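Local coordinates for protein voltage-sensor containing phosphatase (Ciona intestinalis, PDB 3V0D) that probably dephosphorylates phosphoinositide lipids under the control of a voltage sensor, through a PTEN-like phosphatase domain joined to a C2 domain, at residues T135-S138 / S139-E143; N96-L100 / V101-K105. The protein carries 1 engineered substitution. All coordinates share one frame; numbering follows the deposited sequence.

How the contacts relate
From the N terminus, contact 2 comes first: residues 96-105 lead from the loop after strand 87-92 into helix 100-115. Strand 121-125 and the P-loop follow, and contact 1 then occupies most of helix 131-143. Both contacts are local, one a capped helix start and the other successive helical turns, so neither closes a long loop; they lie in series, without nesting or crossing. They nevertheless touch: L136 packs on P98 and L103, and S139 meets L103, joining two helices of the phosphatase domain. Contact 2 also reaches the C2 domain, through the side chain of N96, bonded to W293, and the backbone N of L100, bonded to D269.

Contact 1 of 2, residues T135-S138 / S139-E143; sequences TLVS and SWLLE
T135 and S139 begin a regular run of i to i+4 backbone bonds, S139 N to T135 O, W140 N to L136 O, L141 N to V137 O and L142 N to S138 O, along the helix that follows the P-loop of the tyrosine-phosphatase fold. S139 adds a second grip: its OG donates to T135 O at 2.9 Å, shorter than the 3.2 Å from S139 N to that oxygen. The two donors reach the carbonyl from opposite faces of its plane. A chi1 of -65° lays OG back beside its own backbone N, toward the preceding turn. A small serine that pays for its hydroxyl within the helix suits a buried place next to F185. S138, one residue earlier, makes the same kind of bond to G134 O, and T135 OG1 turns to G131 O.

On another side, V137 and L141 run side by side, CG1 of V137 lying 3.9 Å from CD1 of L141. V137 turns CG1 away from its backbone N (chi1 168°), and the pair form an apolar strip facing helix 150-161. W140 leaves only CB near the preceding turn, while its indole extends to A110 and M114 of helix 100-115. L141 folds back over the backbone, placing CG 3.3 Å from V137 O.

Contact 2 of 2, residues N96-L100 / V101-K105; sequences NVPTL and VDLLK
T99 and D102 face each other across the first turn of helix 100-115, with T99 as the N-cap. The threonine holds OG1 between its backbone N and carbonyl carbon (chi1 64°), from where it accepts a fairly straight hydrogen bond from D102 N at 3.0 Å. T99 O takes the next amide, L103 N at 2.8 Å, and L100 O receives L104 N.

D102 turns its carboxylate back toward the cap. T99 OG1 sits over the flat face of this group, 3.2 Å from D102 CG and 3.5 Å from D102 OD1, the latter at a poor angle for a direct bond. Two waters link the groups: one accepts from T99 N and donates to D102 OD2 at 2.8 Å, and the other binds T99 OG1 and reaches D102 OD1 weakly. An acidic side chain here would probably also be favoured by the positive end of the helix dipole.

The buried side is apolar. P98, whose ring suits the extended backbone before the cap, sets CG 4.1 Å from L103 CB at an oblique angle. L103 swings CG away from its own N (chi1 -177°), and its CD2 meets L100 CD2 at 4.2 Å. L100 itself packs on Y181, L196 and L298, so the start of the helix rests on helix 176-191, on the loop carrying L196 and, through L298, on the C2 domain.

Threonine at the N-cap and an acid three residues on resemble a capping box, but only the bond from D102 N to T99 OG1 is direct; the return link from D102 to the T99 amide runs through water, leaving a water-mediated variant of that N-cap motif.

Contact 1 of 2, residues T135-S138 / S139-E143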
ATOM      1  N   THR A 135       5.455   0.381   4.521  1.00 14.68           N
ATOM      2  CA  THR A 135       4.986  -0.963   4.211  1.00 14.79           C
ATOM      3  C   THR A 135       6.183  -1.924   4.248  1.00 14.18           C
ATOM      4  O   THR A 135       6.107  -3.019   4.834  1.00 14.75           O
ATOM      5  CB  THR A 135       4.336  -1.007   2.806  1.00 15.42           C
ATOM      6  OG1 THR A 135       3.308  -0.020   2.700  1.00 16.34           O
ATOM      7  CG2 THR A 135       3.740  -2.345   2.502  1.00 15.82           C
ATOM      8  N   LEU A 136       7.282  -1.546   3.589  1.00 14.05           N
ATOM      9  CA  LEU A 136       8.441  -2.432   3.530  1.00 14.08           C
ATOM     10  C   LEU A 136       9.264  -2.417   4.815  1.00 14.35           C
ATOM     11  O   LEU A 136       9.770  -3.465   5.210  1.00 14.50           O
ATOM     12  CB  LEU A 136       9.294  -2.163   2.284  1.00 14.52           C
ATOM     13  CG  LEU A 136       8.828  -2.921   1.024  1.00 14.82           C
ATOM     14  CD1 LEU A 136       7.412  -2.509   0.595  1.00 16.25           C
ATOM     15  CD2 LEU A 136       9.816  -2.768  -0.099  1.00 15.48           C
ATOM     16  N   VAL A 137       9.417  -1.253   5.442  1.00 14.48           N
ATOM     17  CA  VAL A 137      10.144  -1.214   6.699  1.00 14.88           C
ATOM     18  C   VAL A 137       9.433  -2.079   7.742  1.00 14.10           C
ATOM     19  O   VAL A 137      10.066  -2.848   8.475  1.00 14.69           O
ATOM     20  CB  VAL A 137      10.345   0.225   7.229  1.00 15.11           C
ATOM     21  CG1 VAL A 137      10.848   0.206   8.670  1.00 16.40           C
ATOM     22  CG2 VAL A 137      11.292   1.013   6.361  1.00 17.15           C
ATOM     23  N   SER A 138       8.104  -1.946   7.838  1.00 14.35           N
ATOM     24  CA  SER A 138       7.367  -2.710   8.840  1.00 14.54           C
ATOM     25  C   SER A 138       7.450  -4.200   8.556  1.00 14.56           C
ATOM     26  O   SER A 138       7.596  -5.005   9.466  1.00 15.17           O
ATOM     27  CB  SER A 138       5.907  -2.246   8.901  1.00 15.11           C
ATOM     28  OG  SER A 138       5.815  -0.886   9.274  1.00 16.21           O
ATOM     29  N   SER A 139       7.371  -4.577   7.280  1.00 14.48           N
ATOM     30  CA  SER A 139       7.520  -5.987   6.922  1.00 14.76           C
ATOM     31  C   SER A 139       8.919  -6.484   7.315  1.00 14.54           C
ATOM     32  O   SER A 139       9.050  -7.600   7.842  1.00 14.77           O
ATOM     33  CB  SER A 139       7.274  -6.180   5.421  1.00 14.71           C
ATOM     34  OG  SER A 139       5.934  -5.871   5.072  1.00 15.38           O
ATOM     35  N   TRP A 140       9.954  -5.692   7.032  1.00 14.63           N
ATOM     36  CA  TRP A 140      11.315  -6.088   7.429  1.00 14.86           C
ATOM     37  C   TRP A 140      11.437  -6.282   8.934  1.00 14.74           C
ATOM     38  O   TRP A 140      12.054  -7.234   9.384  1.00 15.19           O
ATOM     39  CB  TRP A 140      12.349  -5.084   6.912  1.00 15.38           C
ATOM     40  CG  TRP A 140      13.691  -5.387   7.477  1.00 15.17           C
ATOM     41  CD1 TRP A 140      14.345  -4.688   8.472  1.00 16.33           C
ATOM     42  CD2 TRP A 140      14.498  -6.524   7.201  1.00 16.09           C
ATOM     43  NE1 TRP A 140      15.519  -5.313   8.802  1.00 17.13           N
ATOM     44  CE2 TRP A 140      15.626  -6.452   8.048  1.00 16.80           C
ATOM     45  CE3 TRP A 140      14.377  -7.599   6.325  1.00 16.78           C
ATOM     46  CZ2 TRP A 140      16.625  -7.417   8.042  1.00 19.39           C
ATOM     47  CZ3 TRP A 140      15.371  -8.564   6.323  1.00 19.96           C
ATOM     48  CH2 TRP A 140      16.481  -8.458   7.169  1.00 20.50           C
ATOM     49  N   LEU A 141      10.848  -5.370   9.716  1.00 15.09           N
ATOM     50  CA  LEU A 141      10.938  -5.480  11.161  1.00 16.36           C
ATOM     51  C   LEU A 141      10.270  -6.735  11.686  1.00 15.49           C
ATOM     52  O   LEU A 141      10.743  -7.321  12.661  1.00 16.74           O
ATOM     53  CB  LEU A 141      10.373  -4.232  11.828  1.00 17.66           C
ATOM     54  CG  LEU A 141      11.164  -2.966  11.565  1.00 20.70           C
ATOM     55  CD1 LEU A 141      10.389  -1.746  12.059  1.00 24.63           C
ATOM     56  CD2 LEU A 141      12.602  -3.055  12.149  1.00 24.09           C
ATOM     57  N   LEU A 142       9.184  -7.164  11.037  1.00 15.58           N
ATOM     58  CA  LEU A 142       8.563  -8.445  11.341  1.00 16.12           C
ATOM     59  C   LEU A 142       9.508  -9.590  10.986  1.00 15.94           C
ATOM     60  O   LEU A 142       9.695 -10.533  11.762  1.00 16.86           O
ATOM     61  CB  LEU A 142       7.263  -8.630  10.559  1.00 17.01           C
ATOM     62  CG  LEU A 142       6.070  -7.815  11.004  1.00 18.78           C
ATOM     63  CD1 LEU A 142       4.927  -7.965  10.004  1.00 20.39           C
ATOM     64  CD2 LEU A 142       5.638  -8.202  12.421  1.00 21.37           C
ATOM     65  N   GLU A 143      10.083  -9.545   9.784  1.00 15.98           N
ATOM     66  CA  GLU A 143      11.024 -10.605   9.367  1.00 16.42           C
ATOM     67  C   GLU A 143      12.192 -10.718  10.346  1.00 16.66           C
ATOM     68  O   GLU A 143      12.628 -11.824  10.679  1.00 18.40           O
ATOM     69  CB  GLU A 143      11.558 -10.315   7.967  1.00 17.01           C
ATOM     70  CG  GLU A 143      12.594 -11.364   7.535  1.00 17.49           C
ATOM     71  CD  GLU A 143      12.070 -12.793   7.526  1.00 19.46           C
ATOM     72  OE1 GLU A 143      12.900 -13.738   7.610  1.00 22.37           O
ATOM     73  OE2 GLU A 143      10.843 -12.975   7.448  1.00 21.35           O
TER

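Contact 2 of 2, residues N96-L100 / V101-K105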
ATOM      1  N   ASN A  96      -0.118   2.992  -3.150  1.00 14.05           N
ATOM      2  CA  ASN A  96      -0.469   1.635  -3.500  1.00 13.88           C
ATOM      3  C   ASN A  96       0.521   0.658  -2.847  1.00 13.74           C
ATOM      4  O   ASN A  96       1.277   1.037  -1.949  1.00 14.28           O
ATOM      5  CB  ASN A  96      -0.567   1.499  -5.032  1.00 14.80           C
ATOM      6  CG  ASN A  96      -1.811   2.198  -5.560  1.00 14.51           C
ATOM      7  OD1 ASN A  96      -2.908   1.632  -5.528  1.00 15.36           O
ATOM      8  ND2 ASN A  96      -1.672   3.427  -6.025  1.00 15.59           N
ATOM      9  N   VAL A  97       0.475  -0.609  -3.252  1.00 14.15           N
ATOM     10  CA  VAL A  97       1.202  -1.686  -2.584  1.00 14.63           C
ATOM     11  C   VAL A  97       2.050  -2.441  -3.578  1.00 14.37           C
ATOM     12  O   VAL A  97       1.743  -2.489  -4.771  1.00 15.10           O
ATOM     13  CB  VAL A  97       0.240  -2.679  -1.849  1.00 14.46           C
ATOM     14  CG1 VAL A  97      -0.410  -2.001  -0.646  1.00 17.21           C
ATOM     15  CG2 VAL A  97      -0.782  -3.278  -2.798  1.00 16.82           C
ATOM     16  N   PRO A  98       3.109  -3.104  -3.086  1.00 14.68           N
ATOM     17  CA  PRO A  98       3.831  -4.065  -3.927  1.00 14.98           C
ATOM     18  C   PRO A  98       2.964  -5.317  -4.122  1.00 15.16           C
ATOM     19  O   PRO A  98       2.118  -5.640  -3.287  1.00 16.21           O
ATOM     20  CB  PRO A  98       5.039  -4.421  -3.052  1.00 16.06           C
ATOM     21  CG  PRO A  98       4.513  -4.337  -1.649  1.00 15.93           C
ATOM     22  CD  PRO A  98       3.581  -3.125  -1.682  1.00 15.13           C
ATOM     23  N   THR A  99       3.251  -6.059  -5.184  1.00 15.52           N
ATOM     24  CA  THR A  99       2.702  -7.404  -5.250  1.00 15.97           C
ATOM     25  C   THR A  99       3.307  -8.236  -4.110  1.00 14.88           C
ATOM     26  O   THR A  99       4.416  -7.943  -3.634  1.00 14.43           O
ATOM     27  CB  THR A  99       2.972  -8.083  -6.594  1.00 17.11           C
ATOM     28  OG1 THR A  99       4.389  -8.256  -6.742  1.00 16.97           O
ATOM     29  CG2 THR A  99       2.363  -7.311  -7.751  1.00 19.53           C
ATOM     30  N   LEU A 100       2.614  -9.300  -3.702  1.00 15.28           N
ATOM     31  CA  LEU A 100       3.204 -10.175  -2.686  1.00 14.94           C
ATOM     32  C   LEU A 100       4.462 -10.830  -3.199  1.00 14.72           C
ATOM     33  O   LEU A 100       5.429 -10.959  -2.439  1.00 14.67           O
ATOM     34  CB  LEU A 100       2.208 -11.189  -2.113  1.00 17.08           C
ATOM     35  CG  LEU A 100       1.092 -10.606  -1.239  1.00 16.98           C
ATOM     36  CD1 LEU A 100       0.214 -11.742  -0.735  1.00 19.10           C
ATOM     37  CD2 LEU A 100       1.628  -9.791  -0.068  1.00 18.37           C
ATOM     38  N   VAL A 101       4.495 -11.206  -4.481  1.00 14.48           N
ATOM     39  CA  VAL A 101       5.735 -11.732  -5.050  1.00 15.47           C
ATOM     40  C   VAL A 101       6.863 -10.723  -4.867  1.00 14.23           C
ATOM     41  O   VAL A 101       7.976 -11.076  -4.445  1.00 15.14           O
ATOM     42  CB  VAL A 101       5.531 -12.112  -6.515  1.00 16.08           C
ATOM     43  CG1 VAL A 101       6.863 -12.302  -7.233  1.00 19.28           C
ATOM     44  CG2 VAL A 101       4.685 -13.361  -6.613  1.00 17.98           C
ATOM     45  N   ASP A 102       6.624  -9.458  -5.215  1.00 14.45           N
ATOM     46  CA  ASP A 102       7.669  -8.455  -5.077  1.00 14.77           C
ATOM     47  C   ASP A 102       8.047  -8.186  -3.634  1.00 13.83           C
ATOM     48  O   ASP A 102       9.215  -7.947  -3.324  1.00 14.41           O
ATOM     49  CB  ASP A 102       7.279  -7.139  -5.733  1.00 16.66           C
ATOM     50  CG  ASP A 102       7.335  -7.182  -7.258  1.00 20.85           C
ATOM     51  OD1 ASP A 102       7.692  -8.214  -7.820  1.00 24.60           O
ATOM     52  OD2 ASP A 102       7.015  -6.161  -7.889  1.00 23.81           O
ATOM     53  N   LEU A 103       7.069  -8.209  -2.727  1.00 13.85           N
ATOM     54  CA  LEU A 103       7.368  -8.029  -1.317  1.00 13.88           C
ATOM     55  C   LEU A 103       8.272  -9.157  -0.803  1.00 13.67           C
ATOM     56  O   LEU A 103       9.264  -8.884  -0.102  1.00 13.97           O
ATOM     57  CB  LEU A 103       6.073  -7.951  -0.518  1.00 14.00           C
ATOM     58  CG  LEU A 103       6.218  -7.690   0.992  1.00 14.82           C
ATOM     59  CD1 LEU A 103       6.997  -6.423   1.289  1.00 15.94           C
ATOM     60  CD2 LEU A 103       4.839  -7.659   1.641  1.00 17.48           C
ATOM     61  N   LEU A 104       7.950 -10.404  -1.150  1.00 13.80           N
ATOM     62  CA  LEU A 104       8.775 -11.509  -0.676  1.00 14.67           C
ATOM     63  C   LEU A 104      10.172 -11.471  -1.310  1.00 14.68           C
ATOM     64  O   LEU A 104      11.149 -11.842  -0.660  1.00 15.26           O
ATOM     65  CB  LEU A 104       8.109 -12.844  -0.930  1.00 14.90           C
ATOM     66  CG  LEU A 104       6.835 -13.109  -0.163  1.00 17.02           C
ATOM     67  CD1 LEU A 104       6.353 -14.535  -0.376  1.00 18.25           C
ATOM     68  CD2 LEU A 104       6.895 -12.779   1.301  1.00 20.88           C
ATOM     69  N   LYS A 105      10.260 -11.037  -2.566  1.00 14.84           N
ATOM     70  CA  LYS A 105      11.569 -10.901  -3.223  1.00 15.47           C
ATOM     71  C   LYS A 105      12.414  -9.851  -2.526  1.00 14.92           C
ATOM     72  O   LYS A 105      13.608 -10.052  -2.300  1.00 15.71           O
ATOM     73  CB  LYS A 105      11.361 -10.586  -4.698  1.00 16.66           C
ATOM     74  CG  LYS A 105      12.586 -10.659  -5.570  1.00 18.79           C
ATOM     75  CD  LYS A 105      12.191 -10.360  -7.028  1.00 22.02           C
ATOM     76  CE  LYS A 105      13.383 -10.398  -7.978  1.00 24.78           C
ATOM     77  NZ  LYS A 105      14.408  -9.354  -7.678  1.00 25.31           N
TER
HETATM   78  O   HOH W   1       5.161  -4.318  -6.902  1.00 28.52           O
HETATM   79  O   HOH W   2       4.872  -9.372  -9.215  1.00 32.80           O